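PDB 2QWU: intracellular growth locus, subunit C from Francisella tularensis subsp. tularensis, which is a pathogenicity-island protein that probably helps the bacterium to enter and grow inside host cells. Local coordinates for residues L122-K127 and L143-L148; R35-S40 and I52-G57; L94-V99 and D171-H176. The protein carries 2 engineered substitutions. One frame throughout, in Å; residues are numbered along the deposited sequence.

Interaction 1. Residues L122-K127 and L143-L148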
ATOM      1  N   LEU A 122      -6.116  -1.083   5.647  1.00 19.97           N
ATOM      2  CA  LEU A 122      -4.678  -1.279   5.763  1.00 19.63           C
ATOM      3  C   LEU A 122      -4.275  -1.181   7.229  1.00 20.92           C
ATOM      4  O   LEU A 122      -4.846  -0.357   7.966  1.00 21.11           O
ATOM      5  CB  LEU A 122      -3.931  -0.181   4.997  1.00 20.11           C
ATOM      6  CG  LEU A 122      -4.367   0.126   3.563  1.00 23.84           C
ATOM      7  CD1 LEU A 122      -3.355   1.106   2.895  1.00 21.40           C
ATOM      8  CD2 LEU A 122      -4.448  -1.169   2.789  1.00 22.83           C
ATOM      9  N   GLY A 123      -3.308  -1.994   7.622  1.00 18.00           N
ATOM     10  CA  GLY A 123      -2.809  -1.975   8.987  1.00 20.39           C
ATOM     11  C   GLY A 123      -1.736  -0.903   9.127  1.00 19.87           C
ATOM     12  O   GLY A 123      -1.704   0.047   8.352  1.00 20.95           O
ATOM     13  N   ASN A 124      -0.848  -1.051  10.108  1.00 17.14           N
ATOM     14  CA  ASN A 124       0.209  -0.074  10.336  1.00 18.08           C
ATOM     15  C   ASN A 124       1.285  -0.201   9.271  1.00 14.64           C
ATOM     16  O   ASN A 124       1.805  -1.302   9.017  1.00 16.87           O
ATOM     17  CB  ASN A 124       0.874  -0.324  11.688  1.00 19.79           C
ATOM     18  CG  ASN A 124      -0.109  -0.164  12.827  1.00 22.66           C
ATOM     19  OD1 ASN A 124      -0.788   0.889  12.923  1.00 25.30           O
ATOM     20  ND2 ASN A 124      -0.211  -1.180  13.676  1.00 23.22           N
ATOM     21  N   SER A 125       1.624   0.923   8.662  1.00 17.73           N
ATOM     22  CA  SER A 125       2.714   0.890   7.689  1.00 18.54           C
ATOM     23  C   SER A 125       4.058   1.102   8.386  1.00 19.77           C
ATOM     24  O   SER A 125       4.142   1.606   9.524  1.00 18.57           O
ATOM     25  CB  SER A 125       2.473   1.949   6.581  1.00 19.95           C
ATOM     26  OG  SER A 125       2.227   3.243   7.065  1.00 18.93           O
ATOM     27  N   ASN A 126       5.120   0.687   7.719  1.00 17.58           N
ATOM     28  CA  ASN A 126       6.482   0.837   8.266  1.00 17.42           C
ATOM     29  C   ASN A 126       6.932   2.288   8.346  1.00 16.43           C
ATOM     30  O   ASN A 126       6.520   3.148   7.571  1.00 17.06           O
ATOM     31  CB  ASN A 126       7.501  -0.007   7.470  1.00 14.88           C
ATOM     32  CG  ASN A 126       7.632   0.438   6.000  1.00 15.51           C
ATOM     33  OD1 ASN A 126       6.649   0.577   5.290  1.00 15.32           O
ATOM     34  ND2 ASN A 126       8.865   0.643   5.558  1.00 14.90           N
ATOM     35  N   LYS A 127       7.790   2.566   9.311  1.00 18.64           N
ATOM     36  CA  LYS A 127       8.230   3.948   9.515  1.00 19.74           C
ATOM     37  C   LYS A 127       9.457   4.316   8.699  1.00 17.56           C
ATOM     38  O   LYS A 127       9.667   5.485   8.443  1.00 19.29           O
ATOM     39  CB  LYS A 127       8.506   4.179  11.010  1.00 23.69           C
ATOM     40  CG  LYS A 127       7.218   4.010  11.860  1.00 29.99           C
ATOM     41  CD  LYS A 127       7.422   4.227  13.374  1.00 35.71           C
ATOM     42  CE  LYS A 127       6.149   3.905  14.174  1.00 37.79           C
ATOM     43  NZ  LYS A 127       4.914   4.418  13.516  1.00 40.37           N
ATOM     44  N   LEU A 143       0.321   5.237   5.785  1.00 17.60           N
ATOM     45  CA  LEU A 143      -0.952   4.657   5.374  1.00 18.01           C
ATOM     46  C   LEU A 143      -1.667   3.945   6.540  1.00 17.74           C
ATOM     47  O   LEU A 143      -2.689   3.325   6.342  1.00 18.40           O
ATOM     48  CB  LEU A 143      -0.690   3.604   4.268  1.00 20.03           C
ATOM     49  CG  LEU A 143      -0.137   4.241   2.979  1.00 21.03           C
ATOM     50  CD1 LEU A 143       0.233   3.101   1.988  1.00 24.01           C
ATOM     51  CD2 LEU A 143      -1.152   5.218   2.374  1.00 24.07           C
ATOM     52  N   SER A 144      -1.107   4.021   7.735  1.00 19.89           N
ATOM     53  CA  SER A 144      -1.685   3.262   8.839  1.00 19.73           C
ATOM     54  C   SER A 144      -3.159   3.454   9.029  1.00 21.00           C
ATOM     55  O   SER A 144      -3.639   4.578   9.112  1.00 22.18           O
ATOM     56  CB  SER A 144      -0.944   3.551  10.178  1.00 18.48           C
ATOM     57  OG  SER A 144       0.461   3.374  10.038  1.00 19.18           O
ATOM     58  N   ASN A 145      -3.869   2.322   9.105  1.00 22.15           N
ATOM     59  CA  ASN A 145      -5.290   2.295   9.322  1.00 21.89           C
ATOM     60  C   ASN A 145      -6.169   2.865   8.264  1.00 21.62           C
ATOM     61  O   ASN A 145      -7.355   3.023   8.504  1.00 22.27           O
ATOM     62  CB  ASN A 145      -5.611   2.935  10.676  1.00 25.22           C
ATOM     63  CG  ASN A 145      -5.065   2.091  11.826  1.00 29.02           C
ATOM     64  OD1 ASN A 145      -5.049   0.860  11.729  1.00 30.66           O
ATOM     65  ND2 ASN A 145      -4.618   2.732  12.899  1.00 31.01           N
ATOM     66  N   LEU A 146      -5.621   3.140   7.077  1.00 20.73           N
ATOM     67  CA  LEU A 146      -6.439   3.731   6.055  1.00 19.10           C
ATOM     68  C   LEU A 146      -7.486   2.739   5.565  1.00 19.29           C
ATOM     69  O   LEU A 146      -7.157   1.575   5.343  1.00 18.62           O
ATOM     70  CB  LEU A 146      -5.538   4.205   4.908  1.00 19.52           C
ATOM     71  CG  LEU A 146      -6.212   4.881   3.714  1.00 21.09           C
ATOM     72  CD1 LEU A 146      -6.697   6.293   4.079  1.00 22.32           C
ATOM     73  CD2 LEU A 146      -5.119   5.018   2.585  1.00 22.23           C
ATOM     74  N   GLU A 147      -8.738   3.198   5.392  1.00 18.81           N
ATOM     75  CA  GLU A 147      -9.804   2.365   4.868  1.00 19.88           C
ATOM     76  C   GLU A 147     -10.212   2.914   3.500  1.00 19.05           C
ATOM     77  O   GLU A 147     -10.576   4.098   3.348  1.00 20.32           O
ATOM     78  CB  GLU A 147     -11.046   2.352   5.755  1.00 21.55           C
ATOM     79  CG  GLU A 147     -12.103   1.364   5.238  1.00 26.21           C
ATOM     80  CD  GLU A 147     -13.177   1.054   6.287  1.00 32.34           C
ATOM     81  OE1 GLU A 147     -14.208   1.747   6.294  1.00 35.35           O
ATOM     82  OE2 GLU A 147     -12.977   0.133   7.124  1.00 37.21           O
ATOM     83  N   LEU A 148     -10.112   2.054   2.508  1.00 18.05           N
ATOM     84  CA  LEU A 148     -10.466   2.431   1.136  1.00 18.27           C
ATOM     85  C   LEU A 148     -11.721   1.659   0.704  1.00 19.69           C
ATOM     86  O   LEU A 148     -12.002   0.559   1.189  1.00 20.85           O
ATOM     87  CB  LEU A 148      -9.335   2.045   0.178  1.00 19.28           C
ATOM     88  CG  LEU A 148      -7.911   2.583   0.510  1.00 19.46           C
ATOM     89  CD1 LEU A 148      -6.823   1.818  -0.372  1.00 21.08           C
ATOM     90  CD2 LEU A 148      -7.833   4.049   0.190  1.00 20.82           C
TER
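The type II beta turn from Leu143 to Leu146, which leads into strand 147-150, packs against the chain that leaves strand 120-122, with Leu122, Gly123 and Ser125 hydrogen-bonded to it. At the sheet end Leu122 N donates to Leu146 O at 2.9 Å. This bond is almost straight, 179° at the hydrogen, and meets the oxygen nearly along the C=O axis. Next along, the bonding is less regular. Asn145 N reaches Gly123 O at 3.2 Å from above the carbonyl plane, not on a lone pair. The same oxygen takes a CA-H...O contact from Ser144, whose CA is 3.3 Å away.

Two serine hydroxyls then accept backbone N-H groups, one from each segment. Ser125 N donates to Ser144 OG at 3.0 Å, and Leu143 N donates to Ser125 OG, also at 3.0 Å. The Ser125 hydroxyl lies between its own backbone N and carbonyl carbon (chi1 52°), which brings OG to the first residue of the turn. Ser144 OG is also hydrogen-bonded to Asp142 OD1, so at least two groups fix its position.

On the buried side Leu122 CD1 touches Leu143 CB at 3.9 Å, and more loosely Leu146 CB. The side chains of both Leu143 and Leu146 also touch Met76 of strand 71-79. The turn closes itself through Leu146 N to Leu143 O at 3.0 Å. Backbone bonds from Gly123 and Asn124 to strand 37-43 hold the other side of the 122-127 chain. The whole is a type II beta turn at the end of the antiparallel pair 120-122 and 147-150, where regular pairing gives way to serine-mediated bonds.

Interaction 2. Residues R35-S40 and I52-G57. Engineered in segment 35-40: Met36 (natural residue Leu).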
ATOM      1  N   ARG A  35      10.878   1.334   0.398  1.00 15.41           N
ATOM      2  CA  ARG A  35      10.001   0.172   0.492  1.00 14.65           C
ATOM      3  C   ARG A  35       8.862   0.517   1.476  1.00 14.27           C
ATOM      4  O   ARG A  35       9.045   1.257   2.455  1.00 14.32           O
ATOM      5  CB  ARG A  35      10.751  -1.106   0.929  1.00 14.96           C
ATOM      6  CG  ARG A  35      11.056  -1.262   2.501  1.00 14.74           C
ATOM      7  CD  ARG A  35      11.984  -0.226   3.012  1.00 15.55           C
ATOM      8  NE  ARG A  35      13.280  -0.194   2.341  1.00 16.65           N
ATOM      9  CZ  ARG A  35      14.319  -1.029   2.535  1.00 17.82           C
ATOM     10  NH1 ARG A  35      14.284  -2.053   3.405  1.00 16.04           N
ATOM     11  NH2 ARG A  35      15.463  -0.822   1.864  1.00 17.59           N
HETATM   12  N   MSE A  36       7.681  -0.020   1.183  1.00 14.40           N
HETATM   13  CA  MSE A  36       6.496   0.203   2.014  1.00 14.43           C
HETATM   14  C   MSE A  36       5.796  -1.106   2.238  1.00 15.22           C
HETATM   15  O   MSE A  36       5.699  -1.926   1.351  1.00 15.02           O
HETATM   16  CB  MSE A  36       5.527   1.184   1.317  1.00 13.87           C
HETATM   17  CG  MSE A  36       5.975   2.610   1.331  1.00 17.72           C
HETATM   18 SE   MSE A  36       4.617   3.690   0.495  1.00 19.58          SE
HETATM   19  CE  MSE A  36       3.420   3.390   1.644  1.00 26.23           C
ATOM     20  N   PHE A  37       5.371  -1.356   3.479  1.00 14.46           N
ATOM     21  CA  PHE A  37       4.628  -2.536   3.738  1.00 14.31           C
ATOM     22  C   PHE A  37       3.737  -2.311   4.966  1.00 14.36           C
ATOM     23  O   PHE A  37       3.946  -1.355   5.743  1.00 15.74           O
ATOM     24  CB  PHE A  37       5.572  -3.741   3.878  1.00 14.05           C
ATOM     25  CG  PHE A  37       6.628  -3.595   4.994  1.00 15.40           C
ATOM     26  CD1 PHE A  37       6.305  -3.912   6.310  1.00 15.16           C
ATOM     27  CD2 PHE A  37       7.933  -3.177   4.692  1.00 16.62           C
ATOM     28  CE1 PHE A  37       7.297  -3.823   7.355  1.00 16.28           C
ATOM     29  CE2 PHE A  37       8.942  -3.092   5.708  1.00 18.04           C
ATOM     30  CZ  PHE A  37       8.590  -3.430   7.060  1.00 15.81           C
ATOM     31  N   ILE A  38       2.722  -3.161   5.086  1.00 15.04           N
ATOM     32  CA  ILE A  38       1.764  -3.008   6.179  1.00 15.42           C
ATOM     33  C   ILE A  38       1.623  -4.286   6.996  1.00 17.01           C
ATOM     34  O   ILE A  38       1.681  -5.390   6.465  1.00 15.59           O
ATOM     35  CB  ILE A  38       0.398  -2.561   5.629  1.00 14.22           C
ATOM     36  CG1 ILE A  38      -0.051  -3.508   4.489  1.00 17.07           C
ATOM     37  CG2 ILE A  38       0.480  -1.097   5.134  1.00 15.42           C
ATOM     38  CD1 ILE A  38      -1.463  -3.196   3.932  1.00 18.06           C
ATOM     39  N   ASP A  39       1.382  -4.146   8.302  1.00 18.82           N
ATOM     40  CA  ASP A  39       1.364  -5.333   9.167  1.00 18.58           C
ATOM     41  C   ASP A  39       0.060  -6.107   9.196  1.00 19.68           C
ATOM     42  O   ASP A  39      -0.003  -7.211   9.791  1.00 21.55           O
ATOM     43  CB  ASP A  39       1.859  -4.978  10.603  1.00 19.46           C
ATOM     44  CG  ASP A  39       0.907  -4.086  11.354  1.00 24.43           C
ATOM     45  OD1 ASP A  39      -0.165  -3.755  10.811  1.00 23.85           O
ATOM     46  OD2 ASP A  39       1.227  -3.716  12.544  1.00 29.40           O
ATOM     47  N   SER A  40      -0.951  -5.585   8.518  1.00 16.82           N
ATOM     48  CA  SER A  40      -2.212  -6.292   8.385  1.00 18.80           C
ATOM     49  C   SER A  40      -2.941  -5.765   7.160  1.00 17.94           C
ATOM     50  O   SER A  40      -2.669  -4.657   6.712  1.00 18.94           O
ATOM     51  CB  SER A  40      -3.080  -6.155   9.634  1.00 21.13           C
ATOM     52  OG  SER A  40      -3.663  -4.881   9.699  1.00 26.65           O
ATOM     53  N   ILE A  52       4.957 -12.342   5.534  1.00 18.17           N
ATOM     54  CA  ILE A  52       6.093 -11.885   4.780  1.00 18.17           C
ATOM     55  C   ILE A  52       7.102 -11.320   5.737  1.00 18.12           C
ATOM     56  O   ILE A  52       6.733 -10.491   6.598  1.00 18.58           O
ATOM     57  CB  ILE A  52       5.694 -10.770   3.760  1.00 15.63           C
ATOM     58  CG1 ILE A  52       4.695 -11.333   2.742  1.00 16.64           C
ATOM     59  CG2 ILE A  52       6.968 -10.187   3.137  1.00 17.42           C
ATOM     60  CD1 ILE A  52       4.022 -10.219   1.891  1.00 17.65           C
ATOM     61  N   VAL A  53       8.346 -11.783   5.624  1.00 18.03           N
ATOM     62  CA  VAL A  53       9.413 -11.247   6.491  1.00 18.49           C
ATOM     63  C   VAL A  53       9.943  -9.983   5.810  1.00 17.89           C
ATOM     64  O   VAL A  53      10.969 -10.009   5.107  1.00 19.49           O
ATOM     65  CB  VAL A  53      10.519 -12.295   6.723  1.00 19.34           C
ATOM     66  CG1 VAL A  53      11.539 -11.760   7.697  1.00 20.08           C
ATOM     67  CG2 VAL A  53       9.866 -13.576   7.304  1.00 20.48           C
ATOM     68  N   ALA A  54       9.203  -8.886   5.991  1.00 18.44           N
ATOM     69  CA  ALA A  54       9.532  -7.607   5.345  1.00 16.68           C
ATOM     70  C   ALA A  54      10.578  -6.883   6.148  1.00 18.58           C
ATOM     71  O   ALA A  54      10.620  -6.940   7.424  1.00 17.67           O
ATOM     72  CB  ALA A  54       8.284  -6.752   5.187  1.00 16.45           C
ATOM     73  N   ILE A  55      11.432  -6.191   5.413  1.00 15.01           N
ATOM     74  CA  ILE A  55      12.577  -5.521   6.019  1.00 16.64           C
ATOM     75  C   ILE A  55      12.420  -3.993   6.016  1.00 18.12           C
ATOM     76  O   ILE A  55      12.298  -3.376   4.941  1.00 16.60           O
ATOM     77  CB  ILE A  55      13.852  -5.909   5.228  1.00 16.50           C
ATOM     78  CG1 ILE A  55      14.002  -7.439   5.116  1.00 19.16           C
ATOM     79  CG2 ILE A  55      15.081  -5.198   5.867  1.00 16.41           C
ATOM     80  CD1 ILE A  55      14.235  -8.132   6.483  1.00 21.38           C
ATOM     81  N   ASP A  56      12.360  -3.390   7.208  1.00 17.70           N
ATOM     82  CA  ASP A  56      12.229  -1.942   7.335  1.00 18.48           C
ATOM     83  C   ASP A  56      13.571  -1.295   6.877  1.00 16.03           C
ATOM     84  O   ASP A  56      14.624  -1.926   6.871  1.00 18.27           O
ATOM     85  CB  ASP A  56      11.893  -1.563   8.808  1.00 21.33           C
ATOM     86  CG  ASP A  56      11.163  -0.216   8.935  1.00 25.57           C
ATOM     87  OD1 ASP A  56      10.669   0.320   7.917  1.00 23.24           O
ATOM     88  OD2 ASP A  56      11.039   0.319  10.073  1.00 26.85           O
ATOM     89  N   GLY A  57      13.511  -0.030   6.485  1.00 15.86           N
ATOM     90  CA  GLY A  57      14.736   0.598   6.006  1.00 17.32           C
ATOM     91  C   GLY A  57      15.823   0.552   7.065  1.00 17.51           C
ATOM     92  O   GLY A  57      15.561   0.860   8.252  1.00 18.51           O
TER
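Phe37 of strand 37-43 and Arg35, two residues before it in the chain, reach to the loop segment 52-57, which passes over this part of the antiparallel sheet. The two segments are joined here by side chains meeting backbone and methyl groups. The two flat groups are used differently.

The Phe37 ring offers a face to Ala54. Ala54 CB stands 3.4 Å from the centroid of the Phe37 ring and almost on the ring normal. This is a CH-pi contact with the methyl centred over the ring, so CB is almost equally far from several ring carbons. The edge of the same ring meets the Ile55-Asp56 peptide. Phe37 CE2 lies 3.5 Å from Ile55 O, and the oxygen is near the ring plane, as is Asp56 N. Phe37 CG lies between the backbone N and the carbonyl carbon (chi1 58°), which sends the ring out to the loop.

Arg35 approaches the same carbonyl. Its chain bends at chi2 and chi3 and passes close to the oxygen, with Arg35 CG 3.5 Å from Ile55 O. Ile55 O lies at the edge of both the ring and the guanidinium. Gly57 CA covers one guanidinium face, offset toward the rim, and is 3.7 Å from Arg35 NH1. Outside the two segments, Arg35 NH2 bonds to Asn33 O. Asn126 ND2 joins both segments, bonding to Arg35 O and to Asp56 OD1. Asp56 N is taken by Glu59 OE1.

The one hydrogen bond between the two segments is Arg35 NH1 to Ile55 O, 2.8 Å long. The acceptor lies 7° from the guanidinium plane, while NH1 stands 51° out of the carbonyl plane.

Interaction 3. Residues L94-V99 and D171-H176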
ATOM      1  N   LEU A  94       1.569 -12.733  -0.204  1.00 17.00           N
ATOM      2  CA  LEU A  94       2.080 -14.112  -0.404  1.00 17.61           C
ATOM      3  C   LEU A  94       0.901 -15.058  -0.081  1.00 18.26           C
ATOM      4  O   LEU A  94       0.469 -15.172   1.074  1.00 18.61           O
ATOM      5  CB  LEU A  94       3.279 -14.359   0.515  1.00 18.36           C
ATOM      6  CG  LEU A  94       3.978 -15.696   0.322  1.00 25.70           C
ATOM      7  CD1 LEU A  94       4.600 -15.853  -1.071  1.00 25.11           C
ATOM      8  CD2 LEU A  94       5.072 -15.684   1.460  1.00 26.22           C
ATOM      9  N   ILE A  95       0.333 -15.691  -1.113  1.00 17.81           N
ATOM     10  CA  ILE A  95      -0.856 -16.546  -0.924  1.00 18.55           C
ATOM     11  C   ILE A  95      -0.845 -17.750  -1.844  1.00 19.27           C
ATOM     12  O   ILE A  95      -0.127 -17.778  -2.855  1.00 17.32           O
ATOM     13  CB  ILE A  95      -2.166 -15.754  -1.246  1.00 19.63           C
ATOM     14  CG1 ILE A  95      -2.097 -15.183  -2.684  1.00 17.66           C
ATOM     15  CG2 ILE A  95      -2.341 -14.594  -0.234  1.00 19.37           C
ATOM     16  CD1 ILE A  95      -3.359 -14.434  -3.148  1.00 19.78           C
ATOM     17  N   LYS A  96      -1.675 -18.732  -1.496  1.00 21.13           N
ATOM     18  CA  LYS A  96      -1.834 -19.922  -2.336  1.00 24.75           C
ATOM     19  C   LYS A  96      -2.808 -19.550  -3.466  1.00 24.44           C
ATOM     20  O   LYS A  96      -3.609 -18.620  -3.350  1.00 23.34           O
ATOM     21  CB  LYS A  96      -2.398 -21.082  -1.495  1.00 26.86           C
ATOM     22  CG  LYS A  96      -1.423 -21.505  -0.391  1.00 29.37           C
ATOM     23  CD  LYS A  96      -1.979 -22.602   0.505  1.00 32.63           C
ATOM     24  CE  LYS A  96      -2.278 -23.804  -0.322  1.00 35.78           C
ATOM     25  NZ  LYS A  96      -2.379 -25.071   0.478  1.00 39.78           N
ATOM     26  N   SER A  97      -2.735 -20.290  -4.556  1.00 26.85           N
ATOM     27  CA  SER A  97      -3.565 -20.078  -5.722  1.00 28.66           C
ATOM     28  C   SER A  97      -5.048 -20.128  -5.384  1.00 28.66           C
ATOM     29  O   SER A  97      -5.841 -19.345  -5.908  1.00 30.73           O
ATOM     30  CB  SER A  97      -3.230 -21.160  -6.762  1.00 29.94           C
ATOM     31  OG  SER A  97      -1.830 -21.396  -6.777  1.00 36.79           O
ATOM     32  N   ASN A  98      -5.446 -21.036  -4.504  1.00 29.65           N
ATOM     33  CA  ASN A  98      -6.848 -21.134  -4.173  1.00 31.40           C
ATOM     34  C   ASN A  98      -7.331 -19.873  -3.435  1.00 30.45           C
ATOM     35  O   ASN A  98      -8.475 -19.464  -3.582  1.00 31.97           O
ATOM     36  CB  ASN A  98      -7.099 -22.407  -3.361  1.00 34.47           C
ATOM     37  CG  ASN A  98      -7.866 -22.149  -2.093  1.00 38.78           C
ATOM     38  OD1 ASN A  98      -7.313 -21.682  -1.087  1.00 43.44           O
ATOM     39  ND2 ASN A  98      -9.147 -22.453  -2.127  1.00 40.68           N
ATOM     40  N   VAL A  99      -6.458 -19.243  -2.668  1.00 28.57           N
ATOM     41  CA  VAL A  99      -6.826 -18.035  -1.934  1.00 26.90           C
ATOM     42  C   VAL A  99      -7.022 -16.861  -2.905  1.00 24.86           C
ATOM     43  O   VAL A  99      -7.863 -16.000  -2.684  1.00 23.83           O
ATOM     44  CB  VAL A  99      -5.753 -17.674  -0.828  1.00 27.37           C
ATOM     45  CG1 VAL A  99      -6.046 -16.330  -0.219  1.00 26.48           C
ATOM     46  CG2 VAL A  99      -5.773 -18.719   0.284  1.00 29.20           C
ATOM     47  N   ASP A 171       5.174 -24.184   1.252  1.00 27.44           N
ATOM     48  CA  ASP A 171       3.761 -24.534   1.404  1.00 27.23           C
ATOM     49  C   ASP A 171       2.822 -24.094   0.239  1.00 25.54           C
ATOM     50  O   ASP A 171       1.586 -24.048   0.386  1.00 24.66           O
ATOM     51  CB  ASP A 171       3.180 -24.109   2.751  1.00 31.15           C
ATOM     52  CG  ASP A 171       3.388 -22.639   3.066  1.00 34.43           C
ATOM     53  OD1 ASP A 171       4.016 -21.890   2.276  1.00 36.60           O
ATOM     54  OD2 ASP A 171       2.909 -22.240   4.145  1.00 36.73           O
ATOM     55  N   GLY A 172       3.434 -23.818  -0.911  1.00 23.32           N
ATOM     56  CA  GLY A 172       2.672 -23.538  -2.115  1.00 22.38           C
ATOM     57  C   GLY A 172       2.231 -22.117  -2.347  1.00 23.15           C
ATOM     58  O   GLY A 172       1.361 -21.887  -3.169  1.00 22.05           O
HETATM   59  N   MSE A 173       2.845 -21.157  -1.671  1.00 21.25           N
HETATM   60  CA  MSE A 173       2.391 -19.771  -1.869  1.00 19.91           C
HETATM   61  C   MSE A 173       3.290 -19.022  -2.836  1.00 19.41           C
HETATM   62  O   MSE A 173       4.501 -19.245  -2.862  1.00 20.48           O
HETATM   63  CB  MSE A 173       2.356 -19.018  -0.522  1.00 20.46           C
HETATM   64  CG  MSE A 173       1.380 -19.644   0.474  1.00 23.98           C
HETATM   65 SE   MSE A 173       1.234 -18.717   2.028  1.00 20.20          SE
HETATM   66  CE  MSE A 173       2.883 -18.706   2.573  1.00 28.22           C
ATOM     67  N   ARG A 174       2.695 -18.117  -3.613  1.00 17.17           N
ATOM     68  CA  ARG A 174       3.469 -17.299  -4.527  1.00 18.01           C
ATOM     69  C   ARG A 174       3.222 -15.820  -4.230  1.00 17.12           C
ATOM     70  O   ARG A 174       2.195 -15.460  -3.659  1.00 17.03           O
ATOM     71  CB  ARG A 174       3.059 -17.561  -5.965  1.00 19.29           C
ATOM     72  CG  ARG A 174       3.678 -18.865  -6.543  1.00 22.63           C
ATOM     73  CD  ARG A 174       3.036 -19.165  -7.903  1.00 25.30           C
ATOM     74  NE  ARG A 174       3.631 -20.358  -8.486  1.00 31.97           N
ATOM     75  CZ  ARG A 174       3.335 -21.606  -8.127  1.00 34.40           C
ATOM     76  NH1 ARG A 174       2.424 -21.853  -7.184  1.00 35.47           N
ATOM     77  NH2 ARG A 174       3.986 -22.626  -8.701  1.00 37.52           N
ATOM     78  N   TYR A 175       4.168 -14.996  -4.640  1.00 17.58           N
ATOM     79  CA  TYR A 175       3.997 -13.562  -4.416  1.00 17.27           C
ATOM     80  C   TYR A 175       3.020 -13.156  -5.511  1.00 19.26           C
ATOM     81  O   TYR A 175       3.317 -13.355  -6.716  1.00 20.88           O
ATOM     82  CB  TYR A 175       5.338 -12.881  -4.563  1.00 16.32           C
ATOM     83  CG  TYR A 175       5.317 -11.398  -4.226  1.00 19.13           C
ATOM     84  CD1 TYR A 175       4.977 -10.964  -2.950  1.00 18.05           C
ATOM     85  CD2 TYR A 175       5.753 -10.458  -5.160  1.00 19.18           C
ATOM     86  CE1 TYR A 175       5.086  -9.584  -2.596  1.00 20.90           C
ATOM     87  CE2 TYR A 175       5.877  -9.118  -4.834  1.00 21.41           C
ATOM     88  CZ  TYR A 175       5.543  -8.685  -3.553  1.00 21.11           C
ATOM     89  OH  TYR A 175       5.690  -7.351  -3.183  1.00 21.39           O
ATOM     90  N   HIS A 176       1.872 -12.588  -5.123  1.00 16.79           N
ATOM     91  CA  HIS A 176       0.834 -12.165  -6.089  1.00 17.84           C
ATOM     92  C   HIS A 176       0.727 -10.648  -6.061  1.00 19.87           C
ATOM     93  O   HIS A 176       0.858 -10.026  -5.012  1.00 17.86           O
ATOM     94  CB  HIS A 176      -0.568 -12.714  -5.741  1.00 16.50           C
ATOM     95  CG  HIS A 176      -0.784 -14.186  -6.066  1.00 18.59           C
ATOM     96  ND1 HIS A 176      -0.108 -15.213  -5.440  1.00 19.47           N
ATOM     97  CD2 HIS A 176      -1.674 -14.763  -6.910  1.00 19.96           C
ATOM     98  CE1 HIS A 176      -0.576 -16.381  -5.885  1.00 20.80           C
ATOM     99  NE2 HIS A 176      -1.520 -16.134  -6.773  1.00 19.78           N
TER
HETATM  100  O   HOH W   1       0.689 -20.024  -5.416  1.00 30.28           O
HETATM  101  O   HOH W   2      -0.997 -22.930  -4.028  1.00 34.91           O
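Ile95 and Arg174 form the hydrogen-bonded pair where strand 86-96 runs antiparallel to strand 173-184. Ile95 N donates to Arg174 O at 3.2 Å, and Arg174 N donates back to Ile95 O at 2.9 Å. Arg174 O has a second donor, His176 ND1, at 2.9 Å. The two donors reach this oxygen from opposite faces of its carbonyl plane. The bond to ND1 lies nearly in the imidazole plane and so fixes the ring's rotation. Ile95 CG1 then sits over one ring face, 3.7 Å from the His176 ring centroid, a CH-pi contact.

Beside this pair Leu94 CG meets Met173 CB at 3.8 Å, the side chains crossing at about a right angle. Met173 is present as selenomethionine. Leu94 CD1 also lies against the Arg174 backbone. Leu94 O is satisfied outside the pair by Asn51 ND2.

Past Lys96, the N-cap of helix 97-114, direct strand bonds give way to water. Gly172 O accepts from two waters. Water 1 accepts from Arg174 NH1 at 3.1 Å and is also bonded to Ser97 OG. Water 2, 2.7 Å from Gly172 O, accepts from Ser97 N at the first turn of the helix. Arg174 NE makes a salt bridge with Glu164, so its guanidinium is held by both a carboxylate and a water. The chemistry implies a junction with two characters: a directly bonded strand pair with Ile95 and the His176 ring buried, and a hydrated, solvent-facing link between the helix start and the loop at Gly172.

How the interactions relate
All three interactions reach the same antiparallel sheet. Interactions 1 and 2 are neighbours, their centres 11 Å apart, and touch directly: Gly123 N and Asn124 N meet Ser40 O and Asp39 OD1. Strand 37-43 pairs with 120-122 there. Interaction 3 lies further out, 18 Å from interaction 2 and 23 Å from interaction 1 between centres. It meets interaction 2 only through packing of Ile52 on Leu94, and its nearest atoms are about 12 Å from interaction 1. Along the chain interaction 2 closes first. Interaction 3 opens next, and interaction 1 lies within its span, which includes helix 97-114. Contacts near and distant in sequence thus fasten loops or strands to one sheet.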